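Local coordinates for chitinase (Thermococcus chitonophagus, PDB 5XSW), which probably hydrolyses chitin as an endochitinase, the deposited piece joining a beta-sandwich domain to a largely helical domain that holds a bound glycan, at residues L47-A52 and V66-T71; D275-V280 and P293-V298; A309-K314 and K347-N352. All coordinates share one frame; numbering follows the deposited sequence.

Overall arrangement
The three contacts follow one another along the chain and none touches another. Interaction 1 belongs to the N-terminal beta domain, where it joins the two sheets. Interactions 2 and 3 lie in the helical part and share helix 288-311. Interaction 2 packs against an early turn of that helix, and interaction 3 sits at its C-terminal end. Their centres are 29 Å apart. Interaction 1 is 26 Å from interaction 3 and 42 Å from interaction 2, centre to centre. The bound sugars lie in the helical part. The side chain of Met278 in interaction 2 is about 11 Å from a bound N-acetylglucosamine.

Interaction 1: residues L47-A52 and V66-T71; sequences LSIKYA and VTIDLT
The interior between two antiparallel beta-sheets of the N-terminal domain, a beta-sandwich, is where Ile49 meets Val66 and Ile68. Strand 45-51 is, within this chain, an outer strand of one sheet. Strand 65-69 belongs to the other. The touching parts run in nearly the same direction, 23° apart. The backbones stay well separated, with 8.5 Å between Ile49 CA and Ile68 CA, so side chains bridge the gap.

Ile49 makes its contacts with CD1, the end of its longer branch. CG1 lies anti to the carbonyl carbon, chi1 -59°, and the chain is extended beyond it, which carries CD1 across to the other sheet. There Ile49 CD1 is 3.9 Å from CG1 of Ile68 and 4.0 Å from CG1 of Val66. Ile49 and Val66 lie alongside each other, pointing opposite ways. Ile49 and Ile68 meet at a slant. Pro57, in the loop before strand 58-62, also touches both isoleucines, and Ile84 of strand 80-89 packs against Ile49 and Leu70.

Tyr51 reaches over at the end of its strand. Its ring meets Leu70 edge-on: CD2 of Leu70 is near the ring plane, 3.9 Å from Tyr51 CE1 and 3.5 Å from Tyr51 OH. Arg73 makes a cation-pi contact with the same ring. The phenol lies in a buried setting. A water 2.5 Å from Tyr51 OH, a short distance, is hydrogen-bonded to it and also lies near the ring plane. This water donates to Leu70 O over 3.0 Å, bridging the end of strand 45-51 to the residue after strand 65-69.

At the end of strand 65-69, Asp69 starts an Asx turn and also makes a salt bridge to Arg482. In the turn, Thr71 N donates to Asp69 OD1 over 2.8 Å, from 42° above the carboxylate plane.

Interaction 2: residues D275-V280 and P293-V298; sequences DDYMKV and PIVAAV
Tyr277 and Val295 have the nearest backbones in this contact, with their CA atoms 7.6 Å apart. Residues 275-278 are the last part of the short helix 274-278. Lys279 is the first residue to leave helical geometry, although its N still bonds to Asp275 O. Residues 293-298 are an early part of the long helix 288-311, which is kinked at Pro293.

Val295 points toward the short helix and divides its two methyl groups between two partners. CG1 lies anti to the backbone N, chi1 175°, and packs against the sulfur of Met278, with 3.5 Å between Val295 CG1 and Met278 SD. The two side chains meet tip to tip. Met278 is bent twice: the turn at chi2, -50°, brings SD against Val295, and the one at chi3, -59°, sets the direction of the terminal CE.

The contact is buried packing between two helices of the helical domain. Helix 254-263 adds to it, with Phe257 and Ile260 also touching Val295. Val252 in a nearby loop touches Met278.

The other methyl, Val295 CG2, sits at the edge of the Tyr277 ring, close to its plane and 3.9 Å from Tyr277 CD2. The two side chains cross at about a right angle. At its far end Tyr277 OH is hydrogen-bonded to the backbone O of Lys412.

Interaction 3: residues A309-K314 and K347-N352; sequences AAVGDK and KIFSDN
Val311 and Phe349 bring the backbones closest, 7.3 Å between their CA atoms, where the break between helices 288-311 and 313-321 faces the loop 347-352. Gly312 takes positive phi at this break. The loop starts with a type I beta turn from Lys347 to Ser350. The C-terminal end of helix 288-311 thus packs on the loop after helix 340-346, and the chain terminus at Pro486 touches Val311.

Val311 and Phe349 cross at about a right angle. CG1 of Val311 lies 3.9 Å from CB of Phe349, and CG2 is 4.1 Å from CD2 of the ring. One face of the ring carries CG2 of Ile348, displaced toward the rim. Phe318 meets the same ring with the planes at about 55°.

Lys314 comes from the next helix. CG swings roughly opposite the backbone N, chi1 -155°, and the chain runs extended beyond it. Lys314 NZ donates a hydrogen bond of 3.2 Å to Phe349 O. The ammonium nitrogen lies 49° out of the carbonyl plane, not on a lone pair. Trp353 adds a cation-pi contact to Lys314.

Phe349 is gripped through both side chain and backbone. The ammonium charge probably polarises its carbonyl.

Interaction 1: residues L47-A52 and V66-T71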
# COMPACT_ATOMS: atom_id res chain seq x y z
N LEU A 47 -30.66 -27.22 -12.00
CA LEU A 47 -31.36 -26.57 -13.11
C LEU A 47 -30.98 -25.09 -13.25
O LEU A 47 -30.77 -24.59 -14.34
CB LEU A 47 -32.87 -26.68 -12.93
CG LEU A 47 -33.42 -28.12 -12.93
CD1 LEU A 47 -34.82 -28.20 -12.32
CD2 LEU A 47 -33.44 -28.66 -14.33
N SER A 48 -30.93 -24.40 -12.12
CA SER A 48 -30.54 -22.99 -12.11
C SER A 48 -30.16 -22.51 -10.70
O SER A 48 -30.72 -22.96 -9.70
CB SER A 48 -31.69 -22.14 -12.61
OG SER A 48 -32.65 -22.07 -11.57
N ILE A 49 -29.21 -21.58 -10.63
CA ILE A 49 -28.87 -20.91 -9.39
C ILE A 49 -28.86 -19.42 -9.73
O ILE A 49 -28.07 -19.00 -10.60
CB ILE A 49 -27.49 -21.35 -8.85
CG1 ILE A 49 -27.46 -22.86 -8.61
CG2 ILE A 49 -27.11 -20.58 -7.59
CD1 ILE A 49 -26.12 -23.36 -8.00
N LYS A 50 -29.74 -18.66 -9.10
CA LYS A 50 -29.91 -17.24 -9.42
C LYS A 50 -30.02 -16.43 -8.17
O LYS A 50 -30.34 -16.98 -7.11
CB LYS A 50 -31.17 -17.02 -10.28
CG LYS A 50 -31.13 -17.79 -11.60
CD LYS A 50 -32.38 -17.50 -12.44
CE LYS A 50 -32.26 -18.07 -13.84
NZ LYS A 50 -33.43 -17.67 -14.69
N TYR A 51 -29.75 -15.13 -8.25
CA TYR A 51 -29.98 -14.27 -7.08
C TYR A 51 -31.43 -13.90 -7.03
O TYR A 51 -32.03 -13.69 -8.07
CB TYR A 51 -29.16 -12.98 -7.11
CG TYR A 51 -27.67 -13.19 -7.04
CD1 TYR A 51 -27.07 -13.76 -5.91
CD2 TYR A 51 -26.86 -12.78 -8.08
CE1 TYR A 51 -25.71 -13.96 -5.85
CE2 TYR A 51 -25.48 -12.97 -8.03
CZ TYR A 51 -24.92 -13.55 -6.90
OH TYR A 51 -23.57 -13.73 -6.84
N ALA A 52 -31.96 -13.79 -5.82
CA ALA A 52 -33.36 -13.49 -5.64
C ALA A 52 -33.71 -12.13 -6.22
O ALA A 52 -34.83 -11.93 -6.69
CB ALA A 52 -33.74 -13.55 -4.19
N VAL A 66 -21.40 -29.13 -5.67
CA VAL A 66 -21.70 -27.91 -6.43
C VAL A 66 -20.92 -26.74 -5.76
O VAL A 66 -20.94 -26.61 -4.55
CB VAL A 66 -23.21 -27.59 -6.45
CG1 VAL A 66 -23.50 -26.31 -7.27
CG2 VAL A 66 -24.02 -28.77 -7.08
N THR A 67 -20.24 -25.91 -6.56
CA THR A 67 -19.47 -24.77 -6.01
C THR A 67 -20.02 -23.47 -6.58
O THR A 67 -20.02 -23.29 -7.80
CB THR A 67 -18.01 -24.89 -6.37
OG1 THR A 67 -17.54 -26.17 -5.92
CG2 THR A 67 -17.16 -23.69 -5.69
N ILE A 68 -20.54 -22.61 -5.70
CA ILE A 68 -21.09 -21.33 -6.11
C ILE A 68 -20.02 -20.25 -5.92
O ILE A 68 -19.48 -20.11 -4.82
CB ILE A 68 -22.30 -20.93 -5.31
CG1 ILE A 68 -23.46 -21.95 -5.53
CG2 ILE A 68 -22.76 -19.51 -5.73
CD1 ILE A 68 -24.54 -21.77 -4.45
N ASP A 69 -19.72 -19.52 -6.99
CA ASP A 69 -18.75 -18.39 -6.95
C ASP A 69 -19.55 -17.08 -7.05
O ASP A 69 -20.23 -16.86 -8.04
CB ASP A 69 -17.74 -18.55 -8.09
CG ASP A 69 -16.71 -17.38 -8.19
OD1 ASP A 69 -16.83 -16.40 -7.46
OD2 ASP A 69 -15.82 -17.47 -9.04
N LEU A 70 -19.51 -16.25 -6.00
CA LEU A 70 -20.31 -15.05 -5.96
C LEU A 70 -19.69 -13.89 -6.76
O LEU A 70 -20.29 -12.83 -6.83
CB LEU A 70 -20.52 -14.60 -4.51
CG LEU A 70 -21.24 -15.60 -3.60
CD1 LEU A 70 -21.20 -15.12 -2.15
CD2 LEU A 70 -22.72 -15.78 -4.09
N THR A 71 -18.52 -14.14 -7.34
CA THR A 71 -17.76 -13.18 -8.16
C THR A 71 -17.80 -11.78 -7.55
O THR A 71 -17.24 -11.57 -6.48
CB THR A 71 -18.24 -13.17 -9.68
OG1 THR A 71 -19.56 -12.65 -9.80
CG2 THR A 71 -18.19 -14.57 -10.25
O HOH W 1 -22.47 -12.88 -8.93

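Interaction 2: residues D275-V280 and P293-V298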
# COMPACT_ATOMS: atom_id res chain seq x y z
N ASP A 275 4.38 6.62 9.87
CA ASP A 275 5.57 7.12 10.58
C ASP A 275 5.38 6.96 12.10
O ASP A 275 6.31 6.59 12.82
CB ASP A 275 5.91 8.62 10.19
CG ASP A 275 6.41 8.78 8.71
OD1 ASP A 275 6.27 7.86 7.85
OD2 ASP A 275 6.90 9.88 8.34
N ASP A 276 4.17 7.18 12.61
CA ASP A 276 3.98 7.00 14.03
C ASP A 276 4.27 5.54 14.52
O ASP A 276 4.76 5.33 15.66
CB ASP A 276 2.54 7.35 14.42
CG ASP A 276 2.29 7.20 15.96
OD1 ASP A 276 3.15 7.68 16.71
OD2 ASP A 276 1.26 6.61 16.43
N TYR A 277 3.93 4.54 13.69
CA TYR A 277 4.06 3.12 14.08
C TYR A 277 5.46 2.61 13.82
O TYR A 277 5.88 1.69 14.50
CB TYR A 277 3.05 2.22 13.34
CG TYR A 277 1.66 2.24 13.97
CD1 TYR A 277 1.00 3.45 14.25
CD2 TYR A 277 1.03 1.05 14.33
CE1 TYR A 277 -0.25 3.47 14.83
CE2 TYR A 277 -0.23 1.04 14.88
CZ TYR A 277 -0.86 2.27 15.15
OH TYR A 277 -2.11 2.29 15.71
N MET A 278 6.18 3.17 12.83
CA MET A 278 7.44 2.58 12.38
C MET A 278 8.68 3.41 12.83
O MET A 278 9.76 2.85 13.01
CB MET A 278 7.51 2.46 10.86
CG MET A 278 6.33 1.64 10.19
SD MET A 278 6.16 0.04 11.09
CE MET A 278 7.74 -0.53 10.81
N LYS A 279 8.54 4.72 12.94
CA LYS A 279 9.73 5.55 13.11
C LYS A 279 10.19 5.60 14.59
O LYS A 279 9.53 6.16 15.45
CB LYS A 279 9.46 7.01 12.59
CG LYS A 279 10.76 7.92 12.66
CD LYS A 279 10.31 9.42 12.27
CE LYS A 279 11.54 10.36 12.25
NZ LYS A 279 11.03 11.76 12.46
N VAL A 280 11.35 5.04 14.85
CA VAL A 280 11.85 4.95 16.22
C VAL A 280 12.82 6.12 16.41
O VAL A 280 12.82 7.04 15.61
CB VAL A 280 12.55 3.61 16.51
CG1 VAL A 280 11.53 2.40 16.48
CG2 VAL A 280 13.70 3.37 15.53
N PRO A 293 7.91 -3.89 15.62
CA PRO A 293 8.03 -5.35 15.38
C PRO A 293 6.68 -6.05 15.19
O PRO A 293 6.59 -7.01 14.42
CB PRO A 293 8.80 -5.86 16.64
CG PRO A 293 8.49 -4.77 17.71
CD PRO A 293 8.55 -3.49 16.88
N ILE A 294 5.62 -5.56 15.81
CA ILE A 294 4.29 -6.14 15.55
C ILE A 294 3.82 -5.84 14.12
O ILE A 294 3.30 -6.73 13.40
CB ILE A 294 3.30 -5.61 16.61
CG1 ILE A 294 3.71 -6.22 17.97
CG2 ILE A 294 1.85 -6.01 16.24
CD1 ILE A 294 3.29 -5.30 19.16
N VAL A 295 4.05 -4.61 13.64
CA VAL A 295 3.73 -4.29 12.24
C VAL A 295 4.52 -5.19 11.26
O VAL A 295 3.95 -5.71 10.34
CB VAL A 295 4.02 -2.78 11.93
CG1 VAL A 295 3.80 -2.45 10.42
CG2 VAL A 295 3.11 -1.93 12.81
N ALA A 296 5.81 -5.32 11.47
CA ALA A 296 6.61 -6.19 10.62
C ALA A 296 6.08 -7.63 10.62
O ALA A 296 5.96 -8.25 9.56
CB ALA A 296 8.10 -6.17 11.04
N ALA A 297 5.74 -8.13 11.82
CA ALA A 297 5.16 -9.50 11.95
C ALA A 297 3.83 -9.62 11.17
O ALA A 297 3.61 -10.59 10.50
CB ALA A 297 4.94 -9.82 13.43
N VAL A 298 2.95 -8.63 11.25
CA VAL A 298 1.71 -8.67 10.50
C VAL A 298 1.98 -8.61 9.00
O VAL A 298 1.31 -9.29 8.24
CB VAL A 298 0.75 -7.52 10.93
CG1 VAL A 298 -0.52 -7.42 10.03
CG2 VAL A 298 0.33 -7.77 12.46

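Interaction 3: residues A309-K314 and K347-N352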
# COMPACT_ATOMS: atom_id res chain seq x y z
N ALA A 309 -4.23 -18.61 1.16
CA ALA A 309 -5.57 -18.32 0.58
C ALA A 309 -5.62 -18.70 -0.89
O ALA A 309 -6.71 -18.99 -1.42
CB ALA A 309 -5.95 -16.85 0.70
N ALA A 310 -4.48 -18.63 -1.55
CA ALA A 310 -4.44 -18.89 -2.98
C ALA A 310 -4.25 -20.36 -3.30
O ALA A 310 -4.74 -20.84 -4.30
CB ALA A 310 -3.29 -18.11 -3.65
N VAL A 311 -3.42 -21.05 -2.53
CA VAL A 311 -3.05 -22.41 -2.96
C VAL A 311 -3.62 -23.51 -2.03
O VAL A 311 -3.51 -24.70 -2.33
CB VAL A 311 -1.53 -22.57 -3.09
CG1 VAL A 311 -0.96 -21.43 -3.95
CG2 VAL A 311 -0.85 -22.60 -1.75
N GLY A 312 -4.26 -23.11 -0.93
CA GLY A 312 -4.84 -24.01 0.04
C GLY A 312 -3.93 -25.14 0.48
O GLY A 312 -2.77 -24.93 0.90
N ASP A 313 -4.45 -26.37 0.36
CA ASP A 313 -3.76 -27.57 0.87
C ASP A 313 -2.39 -27.78 0.28
O ASP A 313 -1.51 -28.39 0.90
CB ASP A 313 -4.63 -28.81 0.60
CG ASP A 313 -5.76 -28.96 1.63
OD1 ASP A 313 -5.63 -28.37 2.75
OD2 ASP A 313 -6.77 -29.64 1.32
N LYS A 314 -2.17 -27.28 -0.92
CA LYS A 314 -0.84 -27.40 -1.52
C LYS A 314 0.27 -26.72 -0.71
O LYS A 314 1.45 -27.10 -0.82
CB LYS A 314 -0.91 -26.80 -2.94
CG LYS A 314 0.12 -27.32 -3.92
CD LYS A 314 -0.26 -27.09 -5.41
CE LYS A 314 0.83 -27.75 -6.36
NZ LYS A 314 0.68 -27.66 -7.88
N LYS A 347 6.25 -18.78 -9.66
CA LYS A 347 5.36 -19.92 -9.93
C LYS A 347 5.80 -21.20 -9.18
O LYS A 347 5.68 -22.31 -9.71
CB LYS A 347 5.30 -20.20 -11.46
CG LYS A 347 4.63 -19.05 -12.25
CD LYS A 347 3.19 -18.85 -11.74
CE LYS A 347 2.49 -17.81 -12.66
NZ LYS A 347 1.08 -17.46 -12.31
N ILE A 348 6.29 -21.05 -7.96
CA ILE A 348 6.68 -22.18 -7.11
C ILE A 348 5.56 -23.19 -6.88
O ILE A 348 5.80 -24.40 -6.81
CB ILE A 348 7.20 -21.65 -5.76
CG1 ILE A 348 8.62 -21.12 -5.98
CG2 ILE A 348 7.10 -22.75 -4.65
CD1 ILE A 348 9.07 -20.11 -4.90
N PHE A 349 4.33 -22.71 -6.80
CA PHE A 349 3.22 -23.57 -6.44
C PHE A 349 2.42 -24.05 -7.63
O PHE A 349 1.35 -24.60 -7.48
CB PHE A 349 2.30 -22.84 -5.44
CG PHE A 349 3.00 -22.51 -4.15
CD1 PHE A 349 3.70 -21.31 -4.03
CD2 PHE A 349 2.99 -23.41 -3.07
CE1 PHE A 349 4.42 -21.01 -2.82
CE2 PHE A 349 3.69 -23.13 -1.88
CZ PHE A 349 4.38 -21.93 -1.74
N SER A 350 2.93 -23.83 -8.84
CA SER A 350 2.19 -24.28 -10.03
C SER A 350 3.23 -24.73 -11.04
O SER A 350 3.81 -25.82 -10.88
CB SER A 350 1.27 -23.17 -10.58
OG SER A 350 1.97 -21.92 -10.67
N ASP A 351 3.55 -23.87 -12.00
CA ASP A 351 4.44 -24.25 -13.11
C ASP A 351 5.77 -24.83 -12.67
O ASP A 351 6.31 -25.71 -13.35
CB ASP A 351 4.76 -23.05 -14.03
CG ASP A 351 3.53 -22.25 -14.40
OD1 ASP A 351 2.41 -22.59 -13.95
OD2 ASP A 351 3.68 -21.25 -15.12
N ASN A 352 6.34 -24.33 -11.57
CA ASN A 352 7.69 -24.76 -11.22
C ASN A 352 7.75 -25.61 -9.94
O ASN A 352 8.79 -25.76 -9.32
CB ASN A 352 8.63 -23.54 -11.11
CG ASN A 352 8.78 -22.83 -12.44
OD1 ASN A 352 9.00 -23.49 -13.44
ND2 ASN A 352 8.57 -21.52 -12.47